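Local coordinates for CRISPR-associated protein, Cse1 family (Acidimicrobium ferrooxidans, PDB 4H3T) that probably serves as the large subunit of a type I-E CRISPR Cascade complex, helping it to recognise invading DNA, at residues A[63-68]-A[216-221]. The protein carries 1 engineered substitution. Sequence-based numbering, arbitrary orientation.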
loop_
_atom_site.group_PDB
_atom_site.type_symbol
_atom_site.label_atom_id
_atom_site.label_comp_id
_atom_site.label_asym_id
_atom_site.label_seq_id
_atom_site.Cartn_x
_atom_site.Cartn_y
_atom_site.Cartn_z
ATOM N N LEU A 63 6.881 7.855 16.055
ATOM C CA LEU A 63 8.075 8.324 16.809
ATOM C C LEU A 63 8.378 9.818 16.490
ATOM O O LEU A 63 8.656 10.598 17.404
ATOM C CB LEU A 63 9.172 7.421 16.313
ATOM C CG LEU A 63 10.415 7.056 17.071
ATOM C CD1 LEU A 63 10.313 7.275 18.628
ATOM C CD2 LEU A 63 10.734 5.615 16.714
ATOM N N ALA A 64 8.234 10.233 15.201
ATOM C CA ALA A 64 8.450 11.634 14.802
ATOM C C ALA A 64 7.510 12.590 15.529
ATOM O O ALA A 64 7.996 13.582 16.071
ATOM C CB ALA A 64 8.300 11.800 13.309
ATOM N N TYR A 65 6.185 12.281 15.596
ATOM C CA TYR A 65 5.242 13.157 16.315
ATOM C C TYR A 65 5.629 13.341 17.787
ATOM O O TYR A 65 5.455 14.438 18.370
ATOM C CB TYR A 65 3.816 12.596 16.234
ATOM C CG TYR A 65 3.115 12.870 14.941
ATOM C CD1 TYR A 65 2.688 14.161 14.615
ATOM C CD2 TYR A 65 2.702 11.821 14.122
ATOM C CE1 TYR A 65 1.908 14.403 13.482
ATOM C CE2 TYR A 65 1.923 12.042 13.005
ATOM C CZ TYR A 65 1.527 13.337 12.676
ATOM O OH TYR A 65 0.796 13.523 11.510
ATOM N N ARG A 66 6.173 12.273 18.401
ATOM C CA ARG A 66 6.570 12.319 19.819
ATOM C C ARG A 66 7.888 13.034 19.991
ATOM O O ARG A 66 8.031 13.795 20.971
ATOM C CB ARG A 66 6.636 10.910 20.448
ATOM C CG ARG A 66 5.316 10.117 20.467
ATOM C CD ARG A 66 4.221 10.895 21.203
ATOM N NE ARG A 66 4.542 10.994 22.627
ATOM C CZ ARG A 66 3.995 11.844 23.493
ATOM N NH1 ARG A 66 3.116 12.758 23.082
ATOM N NH2 ARG A 66 4.314 11.783 24.774
ATOM N N ILE A 67 8.872 12.791 19.094
ATOM C CA ILE A 67 10.166 13.491 19.219
ATOM C C ILE A 67 9.956 14.987 18.950
ATOM O O ILE A 67 10.507 15.820 19.642
ATOM C CB ILE A 67 11.225 12.900 18.246
ATOM C CG1 ILE A 67 11.711 11.507 18.690
ATOM C CG2 ILE A 67 12.405 13.854 18.094
ATOM C CD1 ILE A 67 12.362 10.682 17.569
ATOM N N LEU A 68 9.234 15.329 17.882
ATOM C CA LEU A 68 9.071 16.734 17.516
ATOM C C LEU A 68 7.991 17.454 18.358
ATOM O O LEU A 68 7.876 18.691 18.281
ATOM C CB LEU A 68 8.703 16.766 16.008
ATOM C CG LEU A 68 9.786 16.142 15.075
ATOM C CD1 LEU A 68 9.257 16.018 13.652
ATOM C CD2 LEU A 68 11.061 16.952 15.047
ATOM N N LEU A 216 6.204 14.962 4.485
ATOM C CA LEU A 216 5.001 14.844 3.620
ATOM C C LEU A 216 3.904 14.067 4.316
ATOM O O LEU A 216 2.737 14.263 3.969
ATOM C CB LEU A 216 5.349 14.160 2.283
ATOM C CG LEU A 216 6.297 15.033 1.409
ATOM C CD1 LEU A 216 6.918 14.222 0.249
ATOM C CD2 LEU A 216 5.561 16.229 0.854
ATOM N N ASN A 217 4.269 13.146 5.254
ATOM C CA ASN A 217 3.320 12.298 5.972
ATOM C C ASN A 217 2.945 12.825 7.361
ATOM O O ASN A 217 1.995 12.282 7.973
ATOM C CB ASN A 217 3.872 10.872 6.099
ATOM C CG ASN A 217 3.746 10.104 4.842
ATOM O OD1 ASN A 217 2.705 9.554 4.605
ATOM N ND2 ASN A 217 4.749 10.127 3.975
ATOM N N LEU A 218 3.677 13.821 7.862
ATOM C CA LEU A 218 3.434 14.404 9.174
ATOM C C LEU A 218 2.408 15.495 9.043
ATOM O O LEU A 218 2.667 16.655 9.254
ATOM C CB LEU A 218 4.708 14.888 9.838
ATOM C CG LEU A 218 5.617 13.762 10.352
ATOM C CD1 LEU A 218 7.022 14.332 10.565
ATOM C CD2 LEU A 218 5.048 13.111 11.576
ATOM N N VAL A 219 1.173 15.062 8.824
ATOM C CA VAL A 219 0.069 15.975 8.716
ATOM C C VAL A 219 -0.076 16.738 10.082
ATOM O O VAL A 219 -0.205 16.078 11.154
ATOM C CB VAL A 219 -1.253 15.238 8.359
ATOM C CG1 VAL A 219 -2.391 16.242 8.187
ATOM C CG2 VAL A 219 -1.106 14.339 7.119
ATOM N N PRO A 220 -0.134 18.073 10.068
ATOM C CA PRO A 220 -0.289 18.783 11.339
ATOM C C PRO A 220 -1.626 18.462 12.024
ATOM O O PRO A 220 -2.636 18.225 11.342
ATOM C CB PRO A 220 -0.168 20.249 10.928
ATOM C CG PRO A 220 0.757 20.220 9.790
ATOM C CD PRO A 220 0.206 19.023 9.004
ATOM N N TRP A 221 -1.615 18.444 13.385
ATOM C CA TRP A 221 -2.791 18.109 14.201
ATOM C C TRP A 221 -3.982 19.055 13.925
ATOM O O TRP A 221 -5.126 18.644 14.063
ATOM C CB TRP A 221 -2.434 18.170 15.688
ATOM C CG TRP A 221 -1.369 17.214 16.110
ATOM C CD1 TRP A 221 -1.002 16.047 15.499
ATOM C CD2 TRP A 221 -0.477 17.391 17.208
ATOM N NE1 TRP A 221 0.048 15.475 16.169
ATOM C CE2 TRP A 221 0.334 16.237 17.274
ATOM C CE3 TRP A 221 -0.358 18.364 18.215
ATOM C CZ2 TRP A 221 1.312 16.083 18.242
ATOM C CZ3 TRP A 221 0.615 18.200 19.183
ATOM C CH2 TRP A 221 1.470 17.096 19.154
HETATM O O HOH W 1 0.377 11.334 9.815
#
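An inverse gamma turn centred on Leu218, near the C-terminal end of helix 210-217, is met by Tyr65 from the last turns of helix 52-68. The tyrosine hydroxyl donates to Val219 O at 2.8 Å. This acceptor lies at the ring edge, and the donor is tilted 23° from the carbonyl plane. Water 1 donates to Tyr65 OH and to Asn217 O, its oxygen 2.6 Å from the latter. The hydroxyl thus grips both ends of the turn, one through water. This ties together two parts of the Cse1 family region some 150 residues apart. Leu218 CD2 sits over the ring centre as a CH-pi contact, 3.5 Å from the centroid. With CG anti to the carbonyl carbon (chi1 -73°), Leu218 brings both methyls, CD1 and CD2, to 3.9 Å from Ala64 CB. Trp221 NE1 approaches Tyr65 CD1 obliquely at 3.3 Å; the Tyr65 ring and the Trp221 five-membered ring are near parallel (24°) but slid apart. A phenylalanine in place of Tyr65 would probably leave Val219 O and water 1 without their hydroxyl partner. Phe348 of helix 344-350 packs on Val219 and Pro220; the backbone of Trp221 is hydrogen-bonded to that of Pro71.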